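Precorrin-2 dehydrogenase (Bacillus megaterium, PDB 3DFZ) catalyses the NAD+-dependent dehydrogenation of precorrin-2 to sirohydrochlorin, a precursor of both siroheme and anaerobically made adenosylcobalamin. Local coordinates at residues G40-R45 with N119-F124; K48-E53 with V92-V97; G138-A143 with E167-Y172; L142-D147 with E159-N164. All blocks are in the same frame, centred on the assembly; numbering follows the deposited sequence. Where two conformers were deposited one is given.

Interaction 1: residues G40-R45 with N119-F124; sequences GTIATR and NMASSF
I42 reaches out from the first turn of helix 41-50 and meets A121 and S122, which lie just beyond strand 117-120. The contact is made by van der Waals forces alone. The two branches of the isoleucine divide the work: CG2 stands 4.1 Å from A121 CB, while CD1 comes 4.0 Å from S122 OG. With CG1 set beside the backbone N (chi1 -39°) and the chain extended beyond it, the terminal methyl is carried over to the serine.

The polar groups find their partners elsewhere than across I42, A121 and S122. S122 OG is hydrogen-bonded to the backbone O of T99, so its approach to I42 CD1 is a van der Waals one; A121 itself pairs through its backbone with V97, in the neighbouring strand. On the helix side G40 occupies the N-cap position, and R45 N bonds to T41 O at 3.1 Å to close the first turn. T44 OG1 is hydrogen-bonded to S65 OG. N119 OD1 accepts from R46 NE, a polar tie between helix and strand close by.

G40 and A43 fit the GxGxxA pattern of Rossmann-type dinucleotide folds, and T41 and I42 probably bind NAD+, as in relatives. With no hydrogen bond across it and little surface buried, this partly exposed contact implies a helix start and a turn, each bonded in its own surroundings, that meet through one isoleucine.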
loop_
_atom_site.group_PDB
_atom_site.type_symbol
_atom_site.label_atom_id
_atom_site.label_comp_id
_atom_site.label_asym_id
_atom_site.label_seq_id
_atom_site.Cartn_x
_atom_site.Cartn_y
_atom_site.Cartn_z
ATOM N N GLY B 40 14.825 -18.919 0.793
ATOM C CA GLY B 40 14.594 -19.479 2.124
ATOM C C GLY B 40 13.153 -19.324 2.571
ATOM O O GLY B 40 12.221 -19.552 1.789
ATOM N N THR B 41 12.982 -18.931 3.832
ATOM C CA THR B 41 11.671 -18.741 4.469
ATOM C C THR B 41 11.056 -17.386 4.107
ATOM O O THR B 41 9.871 -17.308 3.780
ATOM C CB THR B 41 11.827 -18.890 5.989
ATOM O OG1 THR B 41 12.240 -20.233 6.270
ATOM C CG2 THR B 41 10.530 -18.586 6.731
ATOM N N ILE B 42 11.870 -16.332 4.157
ATOM C CA ILE B 42 11.431 -14.996 3.768
ATOM C C ILE B 42 11.043 -14.899 2.261
ATOM O O ILE B 42 10.027 -14.290 1.934
ATOM C CB ILE B 42 12.469 -13.885 4.164
ATOM C CG1 ILE B 42 13.085 -14.174 5.543
ATOM C CG2 ILE B 42 11.817 -12.483 4.145
ATOM C CD1 ILE B 42 14.364 -13.367 5.846
ATOM N N ALA B 43 11.850 -15.485 1.369
ATOM C CA ALA B 43 11.545 -15.515 -0.076
ATOM C C ALA B 43 10.236 -16.249 -0.366
ATOM O O ALA B 43 9.411 -15.775 -1.148
ATOM C CB ALA B 43 12.697 -16.121 -0.869
ATOM N N THR B 44 10.046 -17.387 0.294
ATOM C CA THR B 44 8.842 -18.200 0.165
ATOM C C THR B 44 7.587 -17.417 0.570
ATOM O O THR B 44 6.585 -17.400 -0.171
ATOM C CB THR B 44 8.961 -19.467 1.030
ATOM O OG1 THR B 44 10.125 -20.191 0.635
ATOM C CG2 THR B 44 7.739 -20.359 0.900
ATOM N N ARG B 45 7.656 -16.768 1.734
ATOM C CA ARG B 45 6.547 -15.980 2.263
ATOM C C ARG B 45 6.208 -14.839 1.299
ATOM O O ARG B 45 5.031 -14.635 0.977
ATOM C CB ARG B 45 6.884 -15.492 3.684
ATOM C CG ARG B 45 6.170 -14.227 4.168
ATOM C CD ARG B 45 5.904 -14.206 5.704
ATOM N NE ARG B 45 6.842 -15.007 6.505
ATOM C CZ ARG B 45 7.973 -14.551 7.051
ATOM N NH1 ARG B 45 8.355 -13.281 6.888
ATOM N NH2 ARG B 45 8.736 -15.379 7.758
ATOM N N ASN B 119 12.112 -4.340 -3.002
ATOM C CA ASN B 119 11.778 -4.593 -1.628
ATOM C C ASN B 119 12.979 -5.231 -0.949
ATOM O O ASN B 119 13.442 -6.298 -1.341
ATOM C CB ASN B 119 10.537 -5.490 -1.541
ATOM C CG ASN B 119 10.238 -5.925 -0.124
ATOM O OD1 ASN B 119 10.204 -7.105 0.151
ATOM N ND2 ASN B 119 10.048 -4.970 0.785
ATOM N N MET B 120 13.530 -4.541 0.031
ATOM C CA MET B 120 14.677 -5.075 0.750
ATOM C C MET B 120 14.106 -5.705 1.998
ATOM O O MET B 120 14.076 -5.086 3.064
ATOM C CB MET B 120 15.670 -3.964 1.087
ATOM C CG MET B 120 16.221 -3.256 -0.137
ATOM S SD MET B 120 17.551 -4.208 -0.889
ATOM C CE MET B 120 17.940 -3.136 -2.272
ATOM N N ALA B 121 13.601 -6.924 1.829
ATOM C CA ALA B 121 12.845 -7.625 2.864
ATOM C C ALA B 121 13.721 -7.924 4.065
ATOM O O ALA B 121 13.283 -7.811 5.222
ATOM C CB ALA B 121 12.239 -8.907 2.291
ATOM N N SER B 122 14.979 -8.252 3.772
ATOM C CA SER B 122 15.938 -8.711 4.774
ATOM C C SER B 122 16.578 -7.553 5.525
ATOM O O SER B 122 17.691 -7.696 6.032
ATOM C CB SER B 122 17.022 -9.596 4.124
ATOM O OG SER B 122 16.488 -10.812 3.610
ATOM N N SER B 123 15.877 -6.410 5.576
ATOM C CA SER B 123 16.255 -5.244 6.388
ATOM C C SER B 123 17.729 -4.837 6.166
ATOM O O SER B 123 18.317 -5.234 5.142
ATOM C CB SER B 123 15.941 -5.521 7.876
ATOM O OG SER B 123 16.839 -6.474 8.442
ATOM N N PHE B 124 18.323 -4.014 7.045
ATOM C CA PHE B 124 17.620 -3.202 8.045
ATOM C C PHE B 124 17.072 -1.974 7.326
ATOM O O PHE B 124 15.920 -1.572 7.543
ATOM C CB PHE B 124 18.566 -2.796 9.187
ATOM C CG PHE B 124 17.988 -1.766 10.132
ATOM C CD1 PHE B 124 17.106 -2.140 11.147
ATOM C CD2 PHE B 124 18.342 -0.422 10.019
ATOM C CE1 PHE B 124 16.576 -1.186 12.029
ATOM C CE2 PHE B 124 17.815 0.539 10.897
ATOM C CZ PHE B 124 16.930 0.153 11.902
#

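Interaction 2: residues K48-E53 with V92-V97; sequences KGFLQE and VFFIVV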
loop_
_atom_site.group_PDB
_atom_site.type_symbol
_atom_site.label_atom_id
_atom_site.label_comp_id
_atom_site.label_asym_id
_atom_site.label_seq_id
_atom_site.Cartn_x
_atom_site.Cartn_y
_atom_site.Cartn_z
ATOM N N LYS B 48 4.471 -16.246 -2.084
ATOM C CA LYS B 48 3.074 -16.526 -1.750
ATOM C C LYS B 48 2.170 -15.338 -2.031
ATOM O O LYS B 48 1.111 -15.504 -2.614
ATOM C CB LYS B 48 2.932 -16.938 -0.288
ATOM C CG LYS B 48 2.622 -18.405 -0.096
ATOM C CD LYS B 48 3.311 -18.950 1.166
ATOM C CE LYS B 48 2.980 -20.430 1.425
ATOM N NZ LYS B 48 3.942 -21.071 2.391
ATOM N N GLY B 49 2.612 -14.148 -1.624
ATOM C CA GLY B 49 1.876 -12.893 -1.793
ATOM C C GLY B 49 1.520 -12.528 -3.214
ATOM O O GLY B 49 0.464 -11.939 -3.456
ATOM N N PHE B 50 2.379 -12.873 -4.171
ATOM C CA PHE B 50 2.122 -12.487 -5.575
ATOM C C PHE B 50 2.058 -13.650 -6.594
ATOM O O PHE B 50 2.127 -13.452 -7.816
ATOM C CB PHE B 50 3.059 -11.344 -6.027
ATOM C CG PHE B 50 4.521 -11.562 -5.692
ATOM C CD1 PHE B 50 5.300 -12.463 -6.430
ATOM C CD2 PHE B 50 5.125 -10.837 -4.664
ATOM C CE1 PHE B 50 6.654 -12.656 -6.129
ATOM C CE2 PHE B 50 6.478 -11.014 -4.349
ATOM C CZ PHE B 50 7.248 -11.934 -5.084
ATOM N N LEU B 51 1.878 -14.855 -6.076
ATOM C CA LEU B 51 1.849 -16.068 -6.894
ATOM C C LEU B 51 0.614 -16.170 -7.818
ATOM O O LEU B 51 0.691 -16.749 -8.919
ATOM C CB LEU B 51 1.942 -17.283 -5.969
ATOM C CG LEU B 51 2.111 -18.694 -6.491
ATOM C CD1 LEU B 51 3.415 -18.866 -7.217
ATOM C CD2 LEU B 51 2.042 -19.625 -5.289
ATOM N N GLN B 52 -0.511 -15.613 -7.369
ATOM C CA GLN B 52 -1.733 -15.583 -8.158
ATOM C C GLN B 52 -1.920 -14.252 -8.903
ATOM O O GLN B 52 -3.051 -13.894 -9.257
ATOM C CB GLN B 52 -2.943 -15.830 -7.257
ATOM C CG GLN B 52 -2.974 -17.198 -6.614
ATOM C CD GLN B 52 -3.430 -17.134 -5.175
ATOM O OE1 GLN B 52 -3.681 -16.048 -4.640
ATOM N NE2 GLN B 52 -3.535 -18.294 -4.532
ATOM N N GLU B 53 -0.828 -13.525 -9.153
ATOM C CA GLU B 53 -0.914 -12.163 -9.715
ATOM C C GLU B 53 -0.631 -12.012 -11.214
ATOM O O GLU B 53 -0.748 -10.901 -11.751
ATOM C CB GLU B 53 -0.047 -11.175 -8.915
ATOM C CG GLU B 53 -0.466 -11.011 -7.447
ATOM C CD GLU B 53 -1.852 -10.374 -7.275
ATOM O OE1 GLU B 53 -2.157 -9.343 -7.949
ATOM O OE2 GLU B 53 -2.640 -10.909 -6.466
ATOM N N VAL B 92 14.116 -6.228 -15.066
ATOM C CA VAL B 92 13.197 -6.692 -14.020
ATOM C C VAL B 92 12.407 -5.518 -13.460
ATOM O O VAL B 92 12.985 -4.550 -12.930
ATOM C CB VAL B 92 13.933 -7.424 -12.866
ATOM C CG1 VAL B 92 12.968 -8.288 -12.088
ATOM C CG2 VAL B 92 15.060 -8.274 -13.386
ATOM N N PHE B 93 11.088 -5.596 -13.597
ATOM C CA PHE B 93 10.181 -4.604 -13.036
ATOM C C PHE B 93 10.210 -4.511 -11.488
ATOM O O PHE B 93 10.380 -3.420 -10.942
ATOM C CB PHE B 93 8.772 -4.898 -13.535
ATOM C CG PHE B 93 7.714 -3.975 -12.989
ATOM C CD1 PHE B 93 7.606 -2.659 -13.453
ATOM C CD2 PHE B 93 6.780 -4.440 -12.046
ATOM C CE1 PHE B 93 6.605 -1.810 -12.976
ATOM C CE2 PHE B 93 5.775 -3.591 -11.554
ATOM C CZ PHE B 93 5.689 -2.272 -12.027
ATOM N N PHE B 94 10.036 -5.640 -10.792
ATOM C CA PHE B 94 9.984 -5.658 -9.327
ATOM C C PHE B 94 10.983 -6.652 -8.765
ATOM O O PHE B 94 10.940 -7.839 -9.094
ATOM C CB PHE B 94 8.570 -6.016 -8.846
ATOM C CG PHE B 94 8.386 -6.007 -7.333
ATOM C CD1 PHE B 94 7.600 -6.979 -6.727
ATOM C CD2 PHE B 94 8.946 -5.004 -6.532
ATOM C CE1 PHE B 94 7.394 -6.968 -5.349
ATOM C CE2 PHE B 94 8.758 -4.991 -5.160
ATOM C CZ PHE B 94 7.967 -5.970 -4.566
ATOM N N ILE B 95 11.872 -6.158 -7.912
ATOM C CA ILE B 95 12.886 -6.991 -7.269
ATOM C C ILE B 95 12.582 -7.133 -5.791
ATOM O O ILE B 95 12.429 -6.132 -5.086
ATOM C CB ILE B 95 14.306 -6.384 -7.481
ATOM C CG1 ILE B 95 14.708 -6.505 -8.952
ATOM C CG2 ILE B 95 15.354 -7.051 -6.599
ATOM C CD1 ILE B 95 16.127 -6.007 -9.259
ATOM N N VAL B 96 12.488 -8.372 -5.326
ATOM C CA VAL B 96 12.398 -8.660 -3.907
ATOM C C VAL B 96 13.743 -9.263 -3.489
ATOM O O VAL B 96 14.194 -10.253 -4.086
ATOM C CB VAL B 96 11.236 -9.668 -3.576
ATOM C CG1 VAL B 96 11.177 -9.963 -2.065
ATOM C CG2 VAL B 96 9.877 -9.154 -4.043
ATOM N N VAL B 97 14.400 -8.655 -2.493
ATOM C CA VAL B 97 15.635 -9.202 -1.915
ATOM C C VAL B 97 15.249 -9.875 -0.596
ATOM O O VAL B 97 14.778 -9.229 0.325
ATOM C CB VAL B 97 16.720 -8.118 -1.723
ATOM C CG1 VAL B 97 18.003 -8.717 -1.188
ATOM C CG2 VAL B 97 16.996 -7.406 -3.032
#
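The carbonyl O of F50, whose ring meets F94 and V96, accepts a hydrogen bond from the backbone N of E53 at 3.2 Å, and this bond closes a type I turn from F50 to E53. No polar bond joins 48-53 to 92-97; the contact is apolar and buried.

F50 and V96 approach from opposite directions, one from the helix layer and the other from the sheet. Two ring atoms do the touching: CE2 of F50 lies 3.9 Å from V96 CG2, and CZ is almost as close to the same methyl, at 4.0 Å. The F94 ring arrives beside them, its CE1 4.3 Å from F50 CE2, in an oblique meeting of two rings. In F50 the CG atom sits between the backbone N and the carbonyl carbon (chi1 48°), a sterically demanding setting that nevertheless turns the ring to the sheet. F94 has CG anti to its backbone N (chi1 -178°) and projects from the same face of the strand as V96.

V34 and V36 of the adjacent strand 33-37 also line the F50 ring, and Y23 of the second subunit meets it edge-to-face. A helix laid over the central parallel strands 33-37 and 94-97, in a sheet of order 3-2-1-4-5, is the hallmark of the Rossmann fold expected of an NAD-dependent dehydrogenase.

Interaction 3: residues G138-A143 with E167-Y172; sequences GRLSLA and ESYTQY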
loop_
_atom_site.group_PDB
_atom_site.type_symbol
_atom_site.label_atom_id
_atom_site.label_comp_id
_atom_site.label_asym_id
_atom_site.label_seq_id
_atom_site.Cartn_x
_atom_site.Cartn_y
_atom_site.Cartn_z
ATOM N N GLY B 138 -12.721 -12.115 4.335
ATOM C CA GLY B 138 -13.311 -12.323 3.013
ATOM C C GLY B 138 -12.692 -11.325 2.069
ATOM O O GLY B 138 -11.461 -11.212 1.980
ATOM N N ARG B 139 -13.544 -10.559 1.407
ATOM C CA ARG B 139 -13.098 -9.490 0.531
ATOM C C ARG B 139 -12.539 -8.257 1.275
ATOM O O ARG B 139 -11.871 -7.422 0.674
ATOM C CB ARG B 139 -14.222 -9.101 -0.423
ATOM C CG ARG B 139 -14.679 -10.272 -1.301
ATOM C CD ARG B 139 -15.901 -9.961 -2.170
ATOM N NE ARG B 139 -16.218 -11.108 -3.025
ATOM C CZ ARG B 139 -16.942 -12.159 -2.633
ATOM N NH1 ARG B 139 -17.440 -12.201 -1.397
ATOM N NH2 ARG B 139 -17.170 -13.172 -3.471
ATOM N N LEU B 140 -12.789 -8.136 2.574
ATOM C CA LEU B 140 -12.280 -6.963 3.274
ATOM C C LEU B 140 -10.821 -7.210 3.493
ATOM O O LEU B 140 -10.422 -8.267 3.989
ATOM C CB LEU B 140 -12.982 -6.689 4.632
ATOM C CG LEU B 140 -12.382 -5.618 5.569
ATOM C CD1 LEU B 140 -12.463 -4.191 4.994
ATOM C CD2 LEU B 140 -13.048 -5.614 6.974
ATOM N N SER B 141 -10.038 -6.201 3.178
ATOM C CA SER B 141 -8.644 -6.275 3.422
ATOM C C SER B 141 -8.166 -5.015 4.147
ATOM O O SER B 141 -8.511 -3.920 3.773
ATOM C CB SER B 141 -7.923 -6.467 2.074
ATOM O OG SER B 141 -6.548 -6.502 2.286
ATOM N N LEU B 142 -7.366 -5.206 5.187
ATOM C CA LEU B 142 -6.711 -4.121 5.919
ATOM C C LEU B 142 -5.188 -4.278 5.833
ATOM O O LEU B 142 -4.650 -5.358 6.031
ATOM C CB LEU B 142 -7.172 -4.101 7.412
ATOM C CG LEU B 142 -8.660 -3.742 7.589
ATOM C CD1 LEU B 142 -9.108 -3.754 9.044
ATOM C CD2 LEU B 142 -8.968 -2.383 6.985
ATOM N N ALA B 143 -4.507 -3.180 5.550
ATOM C CA ALA B 143 -3.060 -3.161 5.545
ATOM C C ALA B 143 -2.562 -2.164 6.591
ATOM O O ALA B 143 -3.051 -1.052 6.671
ATOM C CB ALA B 143 -2.553 -2.802 4.149
ATOM N N GLU B 167 -15.010 -12.325 12.034
ATOM C CA GLU B 167 -15.573 -13.119 10.939
ATOM C C GLU B 167 -16.938 -12.668 10.444
ATOM O O GLU B 167 -17.348 -13.095 9.376
ATOM C CB GLU B 167 -15.657 -14.602 11.330
ATOM C CG GLU B 167 -14.301 -15.284 11.507
ATOM C CD GLU B 167 -13.739 -15.117 12.906
ATOM O OE1 GLU B 167 -14.266 -14.287 13.692
ATOM O OE2 GLU B 167 -12.763 -15.832 13.226
ATOM N N SER B 168 -17.638 -11.820 11.202
ATOM C CA SER B 168 -18.848 -11.182 10.690
ATOM C C SER B 168 -18.572 -10.390 9.423
ATOM O O SER B 168 -19.429 -10.339 8.557
ATOM C CB SER B 168 -19.510 -10.260 11.727
ATOM O OG SER B 168 -18.672 -9.165 12.051
ATOM N N TYR B 169 -17.395 -9.774 9.304
ATOM C CA TYR B 169 -17.073 -9.017 8.078
ATOM C C TYR B 169 -16.838 -9.940 6.860
ATOM O O TYR B 169 -17.032 -9.539 5.716
ATOM C CB TYR B 169 -15.905 -8.062 8.316
ATOM C CG TYR B 169 -16.314 -6.865 9.152
ATOM C CD1 TYR B 169 -16.705 -5.676 8.543
ATOM C CD2 TYR B 169 -16.363 -6.939 10.548
ATOM C CE1 TYR B 169 -17.120 -4.590 9.291
ATOM C CE2 TYR B 169 -16.761 -5.843 11.307
ATOM C CZ TYR B 169 -17.141 -4.678 10.669
ATOM O OH TYR B 169 -17.510 -3.573 11.394
ATOM N N THR B 170 -16.469 -11.187 7.121
ATOM C CA THR B 170 -16.242 -12.137 6.036
ATOM C C THR B 170 -17.556 -12.443 5.307
ATOM O O THR B 170 -17.609 -12.382 4.077
ATOM C CB THR B 170 -15.553 -13.415 6.549
ATOM O OG1 THR B 170 -14.374 -13.056 7.293
ATOM C CG2 THR B 170 -15.168 -14.319 5.410
ATOM N N GLN B 171 -18.595 -12.765 6.068
ATOM C CA GLN B 171 -19.921 -13.007 5.549
ATOM C C GLN B 171 -20.585 -11.732 4.942
ATOM O O GLN B 171 -21.333 -11.798 3.951
ATOM C CB GLN B 171 -20.803 -13.522 6.707
ATOM C CG GLN B 171 -22.177 -14.022 6.276
ATOM C CD GLN B 171 -23.177 -12.928 5.957
ATOM O OE1 GLN B 171 -23.130 -11.825 6.530
ATOM N NE2 GLN B 171 -24.128 -13.239 5.053
ATOM N N TYR B 172 -20.357 -10.607 5.602
ATOM C CA TYR B 172 -20.957 -9.324 5.228
ATOM C C TYR B 172 -20.441 -8.801 3.882
ATOM O O TYR B 172 -21.217 -8.308 3.072
ATOM C CB TYR B 172 -20.696 -8.310 6.356
ATOM C CG TYR B 172 -21.305 -6.929 6.160
ATOM C CD1 TYR B 172 -22.601 -6.758 5.654
ATOM C CD2 TYR B 172 -20.583 -5.794 6.494
ATOM C CE1 TYR B 172 -23.130 -5.510 5.497
ATOM C CE2 TYR B 172 -21.125 -4.531 6.339
ATOM C CZ TYR B 172 -22.388 -4.398 5.859
ATOM O OH TYR B 172 -22.894 -3.123 5.740
HETATM O O HOH W 1 -16.125 -11.760 1.502
#
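G138 and L140, at the turn and start of the returning strand of the 129-137/140-145 beta hairpin, pack against T170 and Y169 in the first turn of helix 168-184. L140 places CG anti to its backbone N (chi1 170°), and Y169 turns its ring back beside the backbone N (chi1 -74°). The two side chains run side by side and point the same way. L140 CD2 rests at the root of the tyrosine, 4.0 Å from both CB and CD1 of Y169, and approaches the ring obliquely.

T170 presents both of its branches to the hairpin turn. Its methyl CG2 lies 3.5 Å from G138 N and 3.6 Å from G138 CA, a close fit of methyl against bare backbone. G138 has a positive phi (64°), and T170 O lies where a side chain would need to go.

I157 of the second subunit also packs on L140. R139 NH1 is hydrogen-bonded to Q174 OE1, and the guanidinium makes a cation-pi contact with Y177. A single water bridges the segments: it accepts from R139 N at 2.8 Å and, weakly, from R139 NH1, and donates to T170 O at 3.0 Å.

Interaction 4: residues L142-D147 with E159-N164; sequences LAISTD and EDLSSN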
loop_
_atom_site.group_PDB
_atom_site.type_symbol
_atom_site.label_atom_id
_atom_site.label_comp_id
_atom_site.label_asym_id
_atom_site.label_seq_id
_atom_site.Cartn_x
_atom_site.Cartn_y
_atom_site.Cartn_z
ATOM N N LEU B 142 -7.366 -5.206 5.187
ATOM C CA LEU B 142 -6.711 -4.121 5.919
ATOM C C LEU B 142 -5.188 -4.278 5.833
ATOM O O LEU B 142 -4.650 -5.358 6.031
ATOM C CB LEU B 142 -7.172 -4.101 7.412
ATOM C CG LEU B 142 -8.660 -3.742 7.589
ATOM C CD1 LEU B 142 -9.108 -3.754 9.044
ATOM C CD2 LEU B 142 -8.968 -2.383 6.985
ATOM N N ALA B 143 -4.507 -3.180 5.550
ATOM C CA ALA B 143 -3.060 -3.161 5.545
ATOM C C ALA B 143 -2.562 -2.164 6.591
ATOM O O ALA B 143 -3.051 -1.052 6.671
ATOM C CB ALA B 143 -2.553 -2.802 4.149
ATOM N N ILE B 144 -1.582 -2.569 7.385
ATOM C CA ILE B 144 -1.053 -1.757 8.465
ATOM C C ILE B 144 0.454 -1.624 8.349
ATOM O O ILE B 144 1.147 -2.628 8.191
ATOM C CB ILE B 144 -1.306 -2.419 9.849
ATOM C CG1 ILE B 144 -2.781 -2.802 10.032
ATOM C CG2 ILE B 144 -0.749 -1.506 11.000
ATOM C CD1 ILE B 144 -3.143 -4.268 9.794
ATOM N N SER B 145 0.967 -0.407 8.478
ATOM C CA SER B 145 2.404 -0.193 8.483
ATOM C C SER B 145 2.785 0.862 9.504
ATOM O O SER B 145 1.998 1.743 9.823
ATOM C CB SER B 145 2.867 0.260 7.087
ATOM O OG SER B 145 4.285 0.403 7.000
ATOM N N THR B 146 4.002 0.761 10.021
ATOM C CA THR B 146 4.571 1.819 10.830
ATOM C C THR B 146 5.907 2.246 10.217
ATOM O O THR B 146 6.766 2.810 10.907
ATOM C CB THR B 146 4.752 1.431 12.334
ATOM O OG1 THR B 146 5.730 0.400 12.452
ATOM C CG2 THR B 146 3.437 0.973 12.989
ATOM N N ASP B 147 6.082 1.960 8.920
ATOM C CA ASP B 147 7.291 2.336 8.178
ATOM C C ASP B 147 8.503 1.699 8.836
ATOM O O ASP B 147 9.566 2.306 8.940
ATOM C CB ASP B 147 7.421 3.867 8.156
ATOM C CG ASP B 147 8.174 4.386 6.955
ATOM O OD1 ASP B 147 8.456 3.596 6.027
ATOM O OD2 ASP B 147 8.484 5.599 6.928
ATOM N N GLU B 159 -3.547 -7.291 15.531
ATOM C CA GLU B 159 -4.331 -7.993 16.551
ATOM C C GLU B 159 -5.522 -7.171 17.087
ATOM O O GLU B 159 -6.626 -7.720 17.277
ATOM C CB GLU B 159 -3.449 -8.396 17.732
ATOM C CG GLU B 159 -2.438 -9.458 17.403
ATOM C CD GLU B 159 -1.470 -9.725 18.527
ATOM O OE1 GLU B 159 -1.397 -8.918 19.497
ATOM O OE2 GLU B 159 -0.790 -10.768 18.430
ATOM N N ASP B 160 -5.302 -5.881 17.350
ATOM C CA ASP B 160 -6.393 -5.016 17.812
ATOM C C ASP B 160 -7.478 -4.875 16.717
ATOM O O ASP B 160 -8.669 -5.008 16.995
ATOM C CB ASP B 160 -5.888 -3.664 18.385
ATOM C CG ASP B 160 -4.818 -3.823 19.541
ATOM O OD1 ASP B 160 -4.654 -4.911 20.168
ATOM O OD2 ASP B 160 -4.092 -2.830 19.828
ATOM N N LEU B 161 -7.073 -4.715 15.458
ATOM C CA LEU B 161 -8.017 -4.649 14.332
ATOM C C LEU B 161 -8.707 -5.973 14.018
ATOM O O LEU B 161 -9.860 -6.005 13.582
ATOM C CB LEU B 161 -7.306 -4.156 13.074
ATOM C CG LEU B 161 -6.576 -2.816 13.030
ATOM C CD1 LEU B 161 -5.606 -2.803 11.876
ATOM C CD2 LEU B 161 -7.531 -1.672 12.894
ATOM N N SER B 162 -7.978 -7.068 14.193
ATOM C CA SER B 162 -8.545 -8.418 14.093
ATOM C C SER B 162 -9.690 -8.636 15.070
ATOM O O SER B 162 -10.722 -9.208 14.697
ATOM C CB SER B 162 -7.472 -9.463 14.379
ATOM O OG SER B 162 -6.799 -9.820 13.198
ATOM N N SER B 163 -9.471 -8.204 16.315
ATOM C CA SER B 163 -10.475 -8.160 17.387
ATOM C C SER B 163 -11.754 -7.429 16.943
ATOM O O SER B 163 -12.826 -8.046 16.894
ATOM C CB SER B 163 -9.843 -7.486 18.610
ATOM O OG SER B 163 -10.626 -7.559 19.789
ATOM N N ASN B 164 -11.633 -6.142 16.577
ATOM C CA ASN B 164 -12.771 -5.306 16.138
ATOM C C ASN B 164 -13.511 -5.696 14.871
ATOM O O ASN B 164 -14.727 -5.493 14.753
ATOM C CB ASN B 164 -12.368 -3.846 16.048
ATOM C CG ASN B 164 -12.073 -3.251 17.416
ATOM O OD1 ASN B 164 -12.818 -3.485 18.391
ATOM N ND2 ASN B 164 -10.996 -2.466 17.501
#
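L142 and I144 bring helix 151-164, through L161, onto the beta hairpin formed by strands 129-137 and 140-145. L142, the first residue of the segment, makes the looser touch, with CD1 4.4 Å from L161 CB. A143 points away from the helix and packs on P132 of the partner strand.

I144 carries the closer contact. It and L161 reach toward each other tip to tip: L161 CD1 is 3.4 Å from I144 CG1, tighter than usual van der Waals contact, and 3.5 Å from I144 CD1. In the isoleucine CG1 lies beside the backbone N (chi1 -52°), but the second torsion is far from staggered (chi2 100°), so the ethyl arm is probably strained where it meets the leucine methyl.

The hairpin continues across the dimer interface as an antiparallel ladder with a strand of the second subunit. There L142 packs on I144 of the other chain, I144 on its L142, and L161 on its L161. After S145 the strand ends. T146 OG1 is hydrogen-bonded to S150 N and to T154 OG1, tying the exit to helix 151-164. D147 N donates to S145 OG at 3.1 Å with an N-H...O angle of 163°, forming an ST turn.

Interactions 1 and 2 belong to one Rossmann-type domain: both use helix 41-50, their centres are 12 Å apart, and their strands are neighbours, joined by probable hydrogen bonds from N119 N to I95 O and from V97 N to N119 O, each 2.8 Å. The V96 side chain of interaction 2 lies about 7 Å from that of I42, a probable NAD+-binding residue held in interaction 1. Interactions 3 and 4 share L142 and A143 and lie 13 Å apart between centres, touching where Y169 CE2 is 4.0 Å from N164 O. Away from the annotated cofactor residues, they join the hairpin to successive helices; interactions 1 and 3 are 27 Å apart between centres.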